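Leucyl-trna synthetase (Plasmodium falciparum, PDB 5FOC) probably charges tRNA(Leu) with leucine using ATP, this chain being its editing domain, which is likely to hydrolyse wrongly charged tRNA. Local coordinates at residues Ser5-Thr9 and Gly125-Lys129; Phe21-Met26 and Ile109-Phe115; Glu270-Lys274 and Gln289-Asn293. The protein carries 2 engineered substitutions. One frame throughout, in Å; residues are numbered along the deposited sequence. Where two conformers were deposited one is given.

Contact 1: residues Ser5-Thr9 and Gly125-Lys129; sequences SQEYT and GSTLK. Engineered in segment 5-9: Ser5 (natural residue Cys).
Thr9 and Thr127 form an antiparallel hydrogen-bonded pair, and the closely fitted part of the contact is built around them. Thr9 N donates to Thr127 O at 3.0 Å (171° at the hydrogen), and Thr127 N returns the bond to Thr9 O at 3.0 Å. Ser126 CA adds a CA-H...O contact to Thr9 O, 3.5 Å long. The strand axes diverge, their N-to-C directions making 127°, and Thr9 with Thr127 is the one bridge between the two segments. One water spans the pair: it lies 2.7 Å from Thr9 OG1 and donates to Thr127 O. Next to the bridge the buried Tyr8 ring meets Leu128 obliquely, with Tyr8 CD2 3.6 Å from Leu128 CD2; Ser126 OG, which is hydrogen-bonded to Ser251 OG, also approaches this ring. The outer end is looser: Gln6 is exposed and buries little surface, although Leu128 CD2 comes within 3.3 Å of Glu7 O. Gln6 bends at its second torsion (58°), which brings NE2 to 3.2 Å from Glu7 O in a hydrogen bond and lays the amide obliquely against Leu128 CD2. Past the strand, Thr127 OG1 accepts from Lys129 N at 2.9 Å, an ST turn. Since strand 7-15 also pairs with strand 369-373, through Tyr8 and Tyr372, the contact belongs to the mixed beta-sheet of the editing domain, where its first and last strands lie side by side.

Contact 2: residues Phe21-Met26 and Ile109-Phe115; sequences FYSIFM and IWNEDFF
Helix 21-26 and segment 109-115, the turn joining helix 103-109 to helix 112-118, pass each other in opposite chain directions: Tyr22 CA lies 6.3 Å from Phe115 CA, whereas four residues later Met26 CA is 7.3 Å from the earlier Trp110 CA. Between them sits an aromatic cluster of Tyr22, Phe25, Trp110 and Phe115, and no hydrogen bond crosses the interface. The junction itself is sharply folded. Trp110 leaves helical geometry and centres an inverse gamma turn; Asn111 then takes the N-cap position of the next helix, its OD1 accepting from Asp113 N, while its ND2 bonds back to Asn107 O.

This first turn of the new helix lies on the Tyr22 ring. Glu112 CA stands 3.6 Å from the ring centroid of Tyr22 and only 15° off the normal, a CH-pi contact over the face, and Glu112 CB reaches the CE2 side of the same ring. Phe115 is in touch with three residues of the opposite helix. Its CZ points into the face of Phe25, 3.4 Å above the centre of that ring, and the planes meet at 57°, an edge-to-face pair. Its CD1 touches Tyr22 CD1 at 3.5 Å, obliquely, and on the other side its CD2 meets the edge of Phe21 at CD1, 3.8 Å away. Phe21 and Phe115 also share Val121 of strand 120-127, which ties the two helices to the sheet. Farther along, the edge of Phe25 takes up Trp110, with Phe25 CE1 3.7 Å from Trp110 CD1. Met26 bends at its second torsion (-53°), so that its sulfur turns back to the indole in an oblique Met-aromatic contact, Met26 SD lying 4.8 Å from the centroid of the Trp110 five-membered ring.

Contact 3: residues Glu270-Lys274 and Gln289-Asn293; sequences EDIRK and QLKNN
Leu290 O is gripped by two nitrogens of one side chain: Arg273 NE donates to it at 2.9 Å and Arg273 NH2 at 3.1 Å. Through this one carbonyl accepting two N-H groups, the C-terminal turn of helix 263-274 is tied to a loop of the editing domain, the irregular run that precedes strand 298-299. The guanidinium holds the oxygen side-on, and the two bonds are unequal in geometry. NE comes nearly straight on, with a C=O...N angle of 178° and an N-H...O angle of 154°, whereas NH2 meets the carbonyl at 135° and is tilted from its plane. Leu290 O nevertheless lies close to the guanidinium plane, at the edge that carries both donors. NH2 has a second use: a weak bond to Asn292 O at 3.2 Å, so that one nitrogen links two carbonyls of the loop, with Lys291 passing between them. The Arg273 chain stays extended from CG to NE, which carries the guanidinium to the loop carbonyls although its first bond does not point at the loop.

The loop carrying these carbonyls is held from elsewhere too. Tyr138 OH is hydrogen-bonded to Gln289 O and to Asn292 N, and the side-chain amide of Asn292 donates from ND2 to Asn237 O and Asn137 O.

Beside the polar grip lies a small apolar contact. Ile272 and Leu290 point toward each other and meet at about a right angle, both also touching Leu241 of strand 238-242, which backs the pair from the sheet. The methyl Ile272 CG2 rests against the isopropyl end of Leu290, 3.9 Å from CD2 and 4.1 Å from CD1.

How the contacts relate
Contact 1 lies closest to the middle of the chain, its centre about 11 Å from the chain's centre, against about 18 Å for contact 3 and 20 Å for contact 2; yet contact 3 is the buried one, while contacts 1 and 2 are each only partly buried. Contacts 1 and 2 use consecutive elements: strand 7-15 leads into helix 18-35, and helix 112-118 into strand 120-127, so the same two chain runs meet once within the sheet and again at the helices, on opposite sides of the centre. Chemistry follows place. Backbone bonds join strands in contact 1, aromatic rings dominate contact 2, and in contact 3 an arginine reaches loop carbonyls. No two contacts touch.

Contact 1: residues Ser5-Thr9 and Gly125-Lys129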
ATOM      1  N   SER A   5     -15.698 -14.811  -1.463  1.00 45.66           N
ATOM      2  CA  SER A   5     -14.324 -14.431  -1.966  1.00 39.94           C
ATOM      3  C   SER A   5     -14.227 -13.037  -2.614  1.00 43.46           C
ATOM      4  O   SER A   5     -14.506 -12.842  -3.797  1.00 49.76           O
ATOM      5  CB  SER A   5     -13.782 -15.479  -2.948  1.00 49.57           C
ATOM      6  OG  SER A   5     -12.515 -15.071  -3.455  1.00 59.12           O
ATOM      7  N   GLN A   6     -13.792 -12.076  -1.822  1.00 40.04           N
ATOM      8  CA  GLN A   6     -13.707 -10.678  -2.236  1.00 35.49           C
ATOM      9  C   GLN A   6     -12.471 -10.448  -3.180  1.00 33.82           C
ATOM     10  O   GLN A   6     -11.398 -10.939  -2.889  1.00 34.45           O
ATOM     11  CB  GLN A   6     -13.592  -9.841  -0.957  1.00 41.66           C
ATOM     12  CG  GLN A   6     -13.565  -8.340  -1.121  1.00 44.70           C
ATOM     13  CD  GLN A   6     -14.781  -7.807  -1.840  1.00 43.80           C
ATOM     14  OE1 GLN A   6     -15.817  -7.564  -1.221  1.00 58.71           O
ATOM     15  NE2 GLN A   6     -14.664  -7.625  -3.161  1.00 38.24           N
ATOM     16  N   GLU A   7     -12.679  -9.801  -4.333  1.00 31.31           N
ATOM     17  CA  GLU A   7     -11.608  -9.496  -5.257  1.00 27.98           C
ATOM     18  C   GLU A   7     -11.106  -8.079  -4.881  1.00 28.92           C
ATOM     19  O   GLU A   7     -11.902  -7.171  -4.652  1.00 33.18           O
ATOM     20  CB  GLU A   7     -12.078  -9.549  -6.706  1.00 31.93           C
ATOM     21  CG  GLU A   7     -10.996  -9.162  -7.692  1.00 32.53           C
ATOM     22  CD  GLU A   7     -11.349  -9.445  -9.130  1.00 32.89           C
ATOM     23  OE1 GLU A   7     -11.247 -10.618  -9.535  1.00 48.25           O
ATOM     24  OE2 GLU A   7     -11.731  -8.489  -9.870  1.00 37.42           O
ATOM     25  N   TYR A   8      -9.793  -7.950  -4.754  1.00 23.98           N
ATOM     26  CA  TYR A   8      -9.129  -6.664  -4.480  1.00 21.40           C
ATOM     27  C   TYR A   8      -8.312  -6.311  -5.699  1.00 22.52           C
ATOM     28  O   TYR A   8      -7.865  -7.205  -6.441  1.00 26.39           O
ATOM     29  CB  TYR A   8      -8.208  -6.782  -3.265  1.00 24.93           C
ATOM     30  CG  TYR A   8      -8.921  -7.108  -1.976  1.00 22.41           C
ATOM     31  CD1 TYR A   8      -9.258  -8.451  -1.667  1.00 26.57           C
ATOM     32  CD2 TYR A   8      -9.399  -6.122  -1.144  1.00 23.35           C
ATOM     33  CE1 TYR A   8      -9.938  -8.743  -0.499  1.00 27.76           C
ATOM     34  CE2 TYR A   8     -10.063  -6.395   0.034  1.00 22.61           C
ATOM     35  CZ  TYR A   8     -10.371  -7.736   0.321  1.00 26.68           C
ATOM     36  OH  TYR A   8     -11.019  -7.963   1.488  1.00 30.74           O
ATOM     37  N   THR A   9      -8.027  -5.005  -5.866  1.00 22.22           N
ATOM     38  CA  THR A   9      -7.069  -4.567  -6.864  1.00 20.93           C
ATOM     39  C   THR A   9      -5.841  -4.126  -6.066  1.00 19.40           C
ATOM     40  O   THR A   9      -5.975  -3.389  -5.120  1.00 22.19           O
ATOM     41  CB  THR A   9      -7.580  -3.417  -7.731  1.00 20.97           C
ATOM     42  OG1 THR A   9      -8.789  -3.789  -8.366  1.00 23.76           O
ATOM     43  CG2 THR A   9      -6.558  -3.087  -8.813  1.00 24.23           C
ATOM     44  N   GLY A 125      -0.423  -2.035  -2.449  1.00 20.60           N
ATOM     45  CA  GLY A 125      -1.535  -1.313  -1.882  1.00 20.55           C
ATOM     46  C   GLY A 125      -2.785  -2.070  -2.309  1.00 20.78           C
ATOM     47  O   GLY A 125      -2.847  -2.461  -3.435  1.00 28.45           O
ATOM     48  N   SER A 126      -3.758  -2.136  -1.429  1.00 19.41           N
ATOM     49  CA  SER A 126      -5.004  -2.896  -1.742  1.00 19.45           C
ATOM     50  C   SER A 126      -6.193  -1.932  -1.740  1.00 19.77           C
ATOM     51  O   SER A 126      -6.331  -1.135  -0.798  1.00 22.70           O
ATOM     52  CB  SER A 126      -5.129  -3.922  -0.653  1.00 20.50           C
ATOM     53  OG  SER A 126      -6.315  -4.654  -0.974  1.00 24.83           O
ATOM     54  N   THR A 127      -7.079  -2.034  -2.743  1.00 18.86           N
ATOM     55  CA  THR A 127      -8.248  -1.181  -2.831  1.00 18.94           C
ATOM     56  C   THR A 127      -9.440  -1.956  -3.438  1.00 22.82           C
ATOM     57  O   THR A 127      -9.247  -2.787  -4.350  1.00 22.77           O
ATOM     58  CB  THR A 127      -7.970   0.126  -3.644  1.00 21.78           C
ATOM     59  OG1 THR A 127      -9.093   0.989  -3.578  1.00 24.04           O
ATOM     60  CG2 THR A 127      -7.644  -0.156  -5.069  1.00 24.32           C
ATOM     61  N   LEU A 128     -10.624  -1.597  -2.945  1.00 21.93           N
ATOM     62  CA  LEU A 128     -11.867  -1.975  -3.608  1.00 20.96           C
ATOM     63  C   LEU A 128     -12.410  -0.911  -4.512  1.00 23.00           C
ATOM     64  O   LEU A 128     -13.401  -1.095  -5.181  1.00 24.75           O
ATOM     65  CB  LEU A 128     -12.921  -2.330  -2.556  1.00 23.02           C
ATOM     66  CG  LEU A 128     -12.537  -3.513  -1.663  1.00 25.57           C
ATOM     67  CD1 LEU A 128     -13.456  -3.611  -0.466  1.00 28.12           C
ATOM     68  CD2 LEU A 128     -12.485  -4.771  -2.495  1.00 24.35           C
ATOM     69  N   LYS A 129     -11.694   0.242  -4.617  1.00 22.69           N
ATOM     70  CA  LYS A 129     -12.140   1.312  -5.429  1.00 19.64           C
ATOM     71  C   LYS A 129     -10.984   1.783  -6.336  1.00 18.80           C
ATOM     72  O   LYS A 129     -10.492   2.935  -6.183  1.00 21.90           O
ATOM     73  CB  LYS A 129     -12.624   2.481  -4.572  1.00 23.42           C
ATOM     74  CG  LYS A 129     -13.608   2.281  -3.453  1.00 26.85           C
ATOM     75  CD  LYS A 129     -13.941   3.683  -2.908  1.00 31.82           C
ATOM     76  CE  LYS A 129     -14.537   3.694  -1.521  1.00 33.87           C
ATOM     77  NZ  LYS A 129     -15.031   5.039  -1.103  1.00 32.24           N
TER
HETATM   78  O   HOH W   1     -10.830  -3.639  -6.632  1.00 34.03           O

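Contact 2: residues Phe21-Met26 and Ile109-Phe115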
ATOM      1  N   PHE A  21      15.215   3.634   2.011  1.00 19.38           N
ATOM      2  CA  PHE A  21      14.665   2.302   2.222  1.00 19.70           C
ATOM      3  C   PHE A  21      15.778   1.289   2.568  1.00 20.71           C
ATOM      4  O   PHE A  21      15.630   0.471   3.475  1.00 20.53           O
ATOM      5  CB  PHE A  21      13.864   1.837   0.991  1.00 20.03           C
ATOM      6  CG  PHE A  21      13.066   0.518   1.221  1.00 19.13           C
ATOM      7  CD1 PHE A  21      13.651  -0.716   1.028  1.00 20.11           C
ATOM      8  CD2 PHE A  21      11.767   0.593   1.632  1.00 21.00           C
ATOM      9  CE1 PHE A  21      12.923  -1.909   1.300  1.00 21.52           C
ATOM     10  CE2 PHE A  21      11.027  -0.598   1.866  1.00 21.71           C
ATOM     11  CZ  PHE A  21      11.613  -1.819   1.669  1.00 24.22           C
ATOM     12  N   TYR A  22      16.888   1.311   1.820  1.00 20.27           N
ATOM     13  CA  TYR A  22      18.046   0.482   2.145  1.00 20.39           C
ATOM     14  C   TYR A  22      18.564   0.703   3.595  1.00 19.91           C
ATOM     15  O   TYR A  22      18.967  -0.243   4.258  1.00 21.73           O
ATOM     16  CB  TYR A  22      19.177   0.807   1.144  1.00 20.01           C
ATOM     17  CG  TYR A  22      20.478   0.104   1.371  1.00 21.52           C
ATOM     18  CD1 TYR A  22      20.559  -1.273   1.554  1.00 24.25           C
ATOM     19  CD2 TYR A  22      21.702   0.836   1.338  1.00 24.06           C
ATOM     20  CE1 TYR A  22      21.775  -1.896   1.745  1.00 24.43           C
ATOM     21  CE2 TYR A  22      22.892   0.206   1.514  1.00 24.36           C
ATOM     22  CZ  TYR A  22      22.961  -1.137   1.720  1.00 21.75           C
ATOM     23  OH  TYR A  22      24.159  -1.780   1.891  1.00 23.98           O
ATOM     24  N   SER A  23      18.640   1.965   4.051  1.00 20.19           N
ATOM     25  CA  SER A  23      19.050   2.241   5.448  1.00 22.08           C
ATOM     26  C   SER A  23      18.096   1.555   6.448  1.00 20.51           C
ATOM     27  O   SER A  23      18.541   0.923   7.410  1.00 22.12           O
ATOM     28  CB  SER A  23      19.051   3.725   5.751  1.00 24.48           C
ATOM     29  OG  SER A  23      19.948   4.340   4.888  1.00 34.59           O
ATOM     30  N   ILE A  24      16.795   1.720   6.193  1.00 20.53           N
ATOM     31  CA  ILE A  24      15.773   1.073   7.022  1.00 19.56           C
ATOM     32  C   ILE A  24      15.967  -0.456   7.031  1.00 19.59           C
ATOM     33  O   ILE A  24      16.011  -1.061   8.105  1.00 21.83           O
ATOM     34  CB  ILE A  24      14.335   1.470   6.585  1.00 20.38           C
ATOM     35  CG1 ILE A  24      14.051   2.962   6.812  1.00 22.74           C
ATOM     36  CG2 ILE A  24      13.282   0.606   7.319  1.00 20.49           C
ATOM     37  CD1 ILE A  24      12.832   3.487   6.062  1.00 24.15           C
ATOM     38  N   PHE A  25      16.202  -1.019   5.856  1.00 18.19           N
ATOM     39  CA  PHE A  25      16.425  -2.453   5.666  1.00 19.57           C
ATOM     40  C   PHE A  25      17.610  -2.931   6.493  1.00 18.29           C
ATOM     41  O   PHE A  25      17.536  -3.891   7.270  1.00 21.07           O
ATOM     42  CB  PHE A  25      16.520  -2.769   4.169  1.00 20.03           C
ATOM     43  CG  PHE A  25      16.773  -4.214   3.822  1.00 20.26           C
ATOM     44  CD1 PHE A  25      18.004  -4.819   3.962  1.00 20.98           C
ATOM     45  CD2 PHE A  25      15.691  -5.017   3.410  1.00 22.29           C
ATOM     46  CE1 PHE A  25      18.232  -6.153   3.642  1.00 21.49           C
ATOM     47  CE2 PHE A  25      15.927  -6.334   3.089  1.00 24.72           C
ATOM     48  CZ  PHE A  25      17.133  -6.929   3.242  1.00 21.80           C
ATOM     49  N   MET A  26      18.778  -2.272   6.342  1.00 20.63           N
ATOM     50  CA  MET A  26      19.956  -2.720   7.050  1.00 19.21           C
ATOM     51  C   MET A  26      19.872  -2.456   8.550  1.00 20.42           C
ATOM     52  O   MET A  26      20.431  -3.213   9.336  1.00 22.10           O
ATOM     53  CB  MET A  26      21.242  -2.054   6.440  1.00 20.65           C
ATOM     54  CG  MET A  26      21.504  -2.529   5.021  1.00 21.97           C
ATOM     55  SD  MET A  26      21.574  -4.334   4.807  1.00 24.05           S
ATOM     56  CE  MET A  26      22.704  -4.849   6.094  1.00 25.55           C
ATOM     57  N   ILE A 109      22.283  -9.193  -1.849  1.00 22.69           N
ATOM     58  CA  ILE A 109      21.002  -8.663  -1.323  1.00 20.29           C
ATOM     59  C   ILE A 109      21.309  -7.526  -0.351  1.00 25.30           C
ATOM     60  O   ILE A 109      20.681  -6.468  -0.451  1.00 24.52           O
ATOM     61  CB  ILE A 109      20.095  -9.769  -0.658  1.00 19.85           C
ATOM     62  CG1 ILE A 109      19.742 -10.799  -1.703  1.00 21.34           C
ATOM     63  CG2 ILE A 109      18.827  -9.137  -0.129  1.00 24.01           C
ATOM     64  CD1 ILE A 109      19.299 -12.091  -1.090  1.00 23.14           C
ATOM     65  N   TRP A 110      22.262  -7.742   0.568  1.00 23.27           N
ATOM     66  CA  TRP A 110      22.603  -6.742   1.605  1.00 22.12           C
ATOM     67  C   TRP A 110      23.582  -5.731   1.032  1.00 22.53           C
ATOM     68  O   TRP A 110      24.753  -5.727   1.366  1.00 27.01           O
ATOM     69  CB  TRP A 110      23.148  -7.407   2.862  1.00 21.17           C
ATOM     70  CG  TRP A 110      22.127  -8.363   3.531  1.00 22.28           C
ATOM     71  CD1 TRP A 110      20.858  -8.692   3.103  1.00 23.27           C
ATOM     72  CD2 TRP A 110      22.326  -9.076   4.745  1.00 22.18           C
ATOM     73  NE1 TRP A 110      20.265  -9.599   3.976  1.00 24.68           N
ATOM     74  CE2 TRP A 110      21.147  -9.862   4.983  1.00 23.61           C
ATOM     75  CE3 TRP A 110      23.393  -9.175   5.645  1.00 26.07           C
ATOM     76  CZ2 TRP A 110      21.009 -10.650   6.109  1.00 25.69           C
ATOM     77  CZ3 TRP A 110      23.262 -10.002   6.733  1.00 24.74           C
ATOM     78  CH2 TRP A 110      22.065 -10.722   6.962  1.00 23.94           C
ATOM     79  N   ASN A 111      23.099  -4.962   0.091  1.00 22.19           N
ATOM     80  CA  ASN A 111      23.965  -4.167  -0.809  1.00 20.52           C
ATOM     81  C   ASN A 111      23.131  -3.054  -1.326  1.00 20.56           C
ATOM     82  O   ASN A 111      22.033  -3.250  -1.793  1.00 23.65           O
ATOM     83  CB  ASN A 111      24.444  -5.086  -1.954  1.00 20.83           C
ATOM     84  CG  ASN A 111      25.575  -4.513  -2.763  1.00 23.74           C
ATOM     85  OD1 ASN A 111      25.509  -3.395  -3.243  1.00 24.00           O
ATOM     86  ND2 ASN A 111      26.570  -5.324  -2.996  1.00 26.17           N
ATOM     87  N   GLU A 112      23.644  -1.828  -1.344  1.00 22.82           N
ATOM     88  CA  GLU A 112      22.859  -0.730  -1.888  1.00 23.15           C
ATOM     89  C   GLU A 112      22.373  -0.979  -3.320  1.00 22.32           C
ATOM     90  O   GLU A 112      21.262  -0.553  -3.678  1.00 25.17           O
ATOM     91  CB  GLU A 112      23.734   0.563  -1.916  1.00 23.73           C
ATOM     92  CG  GLU A 112      22.923   1.822  -2.139  1.00 23.40           C
ATOM     93  CD  GLU A 112      23.807   2.983  -2.613  1.00 29.30           C
ATOM     94  OE1 GLU A 112      24.376   2.845  -3.717  1.00 31.10           O
ATOM     95  OE2 GLU A 112      23.938   3.988  -1.886  1.00 37.36           O
ATOM     96  N   ASP A 113      23.204  -1.638  -4.140  1.00 22.25           N
ATOM     97  CA  ASP A 113      22.898  -1.910  -5.565  1.00 21.68           C
ATOM     98  C   ASP A 113      21.590  -2.723  -5.680  1.00 21.06           C
ATOM     99  O   ASP A 113      20.842  -2.557  -6.621  1.00 23.17           O
ATOM    100  CB  ASP A 113      23.999  -2.724  -6.249  1.00 21.01           C
ATOM    101  CG  ASP A 113      25.238  -1.913  -6.644  1.00 26.07           C
ATOM    102  OD1 ASP A 113      25.181  -0.669  -6.681  1.00 27.99           O
ATOM    103  OD2 ASP A 113      26.246  -2.577  -6.949  1.00 32.85           O
ATOM    104  N   PHE A 114      21.353  -3.579  -4.710  1.00 19.77           N
ATOM    105  CA  PHE A 114      20.135  -4.387  -4.775  1.00 20.20           C
ATOM    106  C   PHE A 114      18.869  -3.541  -4.785  1.00 20.19           C
ATOM    107  O   PHE A 114      17.914  -3.853  -5.511  1.00 23.68           O
ATOM    108  CB  PHE A 114      20.092  -5.354  -3.622  1.00 20.16           C
ATOM    109  CG  PHE A 114      19.164  -6.512  -3.827  1.00 20.10           C
ATOM    110  CD1 PHE A 114      19.463  -7.493  -4.757  1.00 19.89           C
ATOM    111  CD2 PHE A 114      18.039  -6.637  -3.066  1.00 20.64           C
ATOM    112  CE1 PHE A 114      18.675  -8.622  -4.915  1.00 20.21           C
ATOM    113  CE2 PHE A 114      17.202  -7.739  -3.246  1.00 21.02           C
ATOM    114  CZ  PHE A 114      17.524  -8.724  -4.174  1.00 24.43           C
ATOM    115  N   PHE A 115      18.836  -2.483  -3.978  1.00 24.30           N
ATOM    116  CA  PHE A 115      17.693  -1.598  -3.832  1.00 25.41           C
ATOM    117  C   PHE A 115      17.675  -0.435  -4.816  1.00 25.31           C
ATOM    118  O   PHE A 115      16.589   0.101  -5.087  1.00 29.28           O
ATOM    119  CB  PHE A 115      17.637  -1.074  -2.416  1.00 23.97           C
ATOM    120  CG  PHE A 115      17.594  -2.163  -1.409  1.00 23.68           C
ATOM    121  CD1 PHE A 115      18.753  -2.809  -0.981  1.00 22.86           C
ATOM    122  CD2 PHE A 115      16.373  -2.602  -0.917  1.00 24.71           C
ATOM    123  CE1 PHE A 115      18.689  -3.873  -0.073  1.00 24.04           C
ATOM    124  CE2 PHE A 115      16.304  -3.652  -0.005  1.00 24.97           C
ATOM    125  CZ  PHE A 115      17.434  -4.302   0.410  1.00 27.14           C
TER

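Contact 3: residues Glu270-Lys274 and Gln289-Asn293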
ATOM      1  N   GLU A 270      -7.492  13.622   8.727  1.00 24.48           N
ATOM      2  CA  GLU A 270      -7.952  14.689   9.610  1.00 25.42           C
ATOM      3  C   GLU A 270      -7.440  14.535  11.054  1.00 21.60           C
ATOM      4  O   GLU A 270      -7.059  15.512  11.655  1.00 29.43           O
ATOM      5  CB  GLU A 270      -9.480  14.802   9.549  1.00 30.74           C
ATOM      6  CG  GLU A 270     -10.120  15.815  10.485  1.00 36.54           C
ATOM      7  CD  GLU A 270      -9.968  17.271  10.078  1.00 43.46           C
ATOM      8  OE1 GLU A 270      -9.266  17.588   9.089  1.00 45.25           O
ATOM      9  OE2 GLU A 270     -10.571  18.117  10.783  1.00 56.41           O
ATOM     10  N   ASP A 271      -7.403  13.305  11.593  1.00 25.68           N
ATOM     11  CA  ASP A 271      -6.885  13.060  12.953  1.00 24.70           C
ATOM     12  C   ASP A 271      -5.388  13.341  12.996  1.00 23.55           C
ATOM     13  O   ASP A 271      -4.873  13.946  13.939  1.00 27.56           O
ATOM     14  CB  ASP A 271      -7.171  11.616  13.414  1.00 25.43           C
ATOM     15  CG  ASP A 271      -8.570  11.434  13.969  1.00 27.71           C
ATOM     16  OD1 ASP A 271      -9.309  12.392  14.190  1.00 33.02           O
ATOM     17  OD2 ASP A 271      -8.985  10.269  14.130  1.00 31.50           O
ATOM     18  N   ILE A 272      -4.679  12.919  11.952  1.00 23.41           N
ATOM     19  CA  ILE A 272      -3.237  13.188  11.870  1.00 20.98           C
ATOM     20  C   ILE A 272      -2.947  14.669  11.850  1.00 22.43           C
ATOM     21  O   ILE A 272      -2.062  15.166  12.580  1.00 28.46           O
ATOM     22  CB  ILE A 272      -2.605  12.450  10.672  1.00 21.90           C
ATOM     23  CG1 ILE A 272      -2.660  10.934  10.930  1.00 22.30           C
ATOM     24  CG2 ILE A 272      -1.149  12.842  10.463  1.00 21.38           C
ATOM     25  CD1 ILE A 272      -2.319  10.073   9.752  1.00 23.12           C
ATOM     26  N   ARG A 273      -3.693  15.393  11.028  1.00 24.67           N
ATOM     27  CA  ARG A 273      -3.553  16.836  10.909  1.00 28.54           C
ATOM     28  C   ARG A 273      -3.867  17.517  12.231  1.00 27.54           C
ATOM     29  O   ARG A 273      -3.094  18.326  12.726  1.00 30.12           O
ATOM     30  CB  ARG A 273      -4.456  17.380   9.817  1.00 30.87           C
ATOM     31  CG  ARG A 273      -3.944  17.032   8.432  1.00 28.64           C
ATOM     32  CD  ARG A 273      -4.888  17.487   7.354  1.00 27.42           C
ATOM     33  NE  ARG A 273      -4.255  17.367   6.061  1.00 27.63           N
ATOM     34  CZ  ARG A 273      -4.862  17.404   4.875  1.00 28.06           C
ATOM     35  NH1 ARG A 273      -6.174  17.497   4.767  1.00 31.63           N
ATOM     36  NH2 ARG A 273      -4.139  17.294   3.763  1.00 28.45           N
ATOM     37  N   LYS A 274      -4.985  17.159  12.826  1.00 34.22           N
ATOM     38  CA  LYS A 274      -5.421  17.720  14.103  1.00 34.34           C
ATOM     39  C   LYS A 274      -4.427  17.475  15.244  1.00 32.37           C
ATOM     40  O   LYS A 274      -4.267  18.314  16.105  1.00 39.59           O
ATOM     41  CB  LYS A 274      -6.770  17.067  14.433  1.00 34.85           C
ATOM     42  CG  LYS A 274      -7.467  17.510  15.695  1.00 44.64           C
ATOM     43  CD  LYS A 274      -8.789  16.761  15.868  1.00 51.03           C
ATOM     44  CE  LYS A 274      -9.796  17.029  14.749  1.00 45.02           C
ATOM     45  NZ  LYS A 274     -11.083  16.358  15.092  1.00 42.38           N
ATOM     46  N   GLN A 289       4.681  17.763   5.393  1.00 28.33           N
ATOM     47  CA  GLN A 289       4.285  16.565   4.652  1.00 23.49           C
ATOM     48  C   GLN A 289       2.800  16.295   4.723  1.00 24.13           C
ATOM     49  O   GLN A 289       2.360  15.453   3.965  1.00 26.04           O
ATOM     50  CB  GLN A 289       5.014  15.327   5.179  1.00 26.75           C
ATOM     51  CG  GLN A 289       6.525  15.394   5.058  1.00 29.06           C
ATOM     52  CD  GLN A 289       7.198  14.155   5.586  1.00 30.14           C
ATOM     53  OE1 GLN A 289       7.350  14.001   6.785  1.00 35.04           O
ATOM     54  NE2 GLN A 289       7.617  13.273   4.697  1.00 37.82           N
ATOM     55  N   LEU A 290       2.048  17.006   5.567  1.00 23.66           N
ATOM     56  CA  LEU A 290       0.652  16.647   5.834  1.00 25.51           C
ATOM     57  C   LEU A 290      -0.332  17.464   5.021  1.00 26.06           C
ATOM     58  O   LEU A 290      -1.496  17.465   5.325  1.00 31.70           O
ATOM     59  CB  LEU A 290       0.337  16.803   7.307  1.00 24.36           C
ATOM     60  CG  LEU A 290       1.277  16.115   8.256  1.00 26.04           C
ATOM     61  CD1 LEU A 290       0.839  16.390   9.664  1.00 27.28           C
ATOM     62  CD2 LEU A 290       1.294  14.626   8.029  1.00 24.88           C
ATOM     63  N   LYS A 291       0.135  18.162   3.980  1.00 24.92           N
ATOM     64  CA  LYS A 291      -0.738  19.091   3.253  1.00 24.08           C
ATOM     65  C   LYS A 291      -1.135  18.618   1.852  1.00 25.97           C
ATOM     66  O   LYS A 291      -1.601  19.445   1.060  1.00 24.93           O
ATOM     67  CB  LYS A 291      -0.104  20.477   3.193  1.00 26.43           C
ATOM     68  CG  LYS A 291       0.150  21.090   4.567  1.00 27.30           C
ATOM     69  CD  LYS A 291       0.877  22.444   4.461  1.00 30.92           C
ATOM     70  CE  LYS A 291       1.597  22.819   5.746  1.00 43.72           C
ATOM     71  NZ  LYS A 291       0.762  22.678   6.973  1.00 55.31           N
ATOM     72  N   ASN A 292      -1.028  17.313   1.551  1.00 24.64           N
ATOM     73  CA  ASN A 292      -1.245  16.877   0.171  1.00 22.77           C
ATOM     74  C   ASN A 292      -2.747  16.881  -0.076  1.00 22.65           C
ATOM     75  O   ASN A 292      -3.530  16.348   0.756  1.00 25.04           O
ATOM     76  CB  ASN A 292      -0.744  15.450  -0.098  1.00 22.81           C
ATOM     77  CG  ASN A 292       0.742  15.316  -0.087  1.00 24.39           C
ATOM     78  OD1 ASN A 292       1.488  16.366  -0.125  1.00 25.60           O
ATOM     79  ND2 ASN A 292       1.237  14.096  -0.084  1.00 26.26           N
ATOM     80  N   ASN A 293      -3.142  17.427  -1.216  1.00 21.09           N
ATOM     81  CA  ASN A 293      -4.535  17.422  -1.702  0.50 18.97           C
ATOM     82  C   ASN A 293      -4.831  16.131  -2.416  1.00 18.91           C
ATOM     83  O   ASN A 293      -3.979  15.632  -3.161  1.00 20.94           O
ATOM     84  CB  ASN A 293      -4.750  18.559  -2.723  0.50 22.14           C
ATOM     85  CG  ASN A 293      -6.213  18.739  -3.115  0.50 23.21           C
ATOM     86  OD1 ASN A 293      -6.990  19.337  -2.381  0.50 35.04           O
ATOM     87  ND2 ASN A 293      -6.593  18.192  -4.253  0.50 26.25           N
TER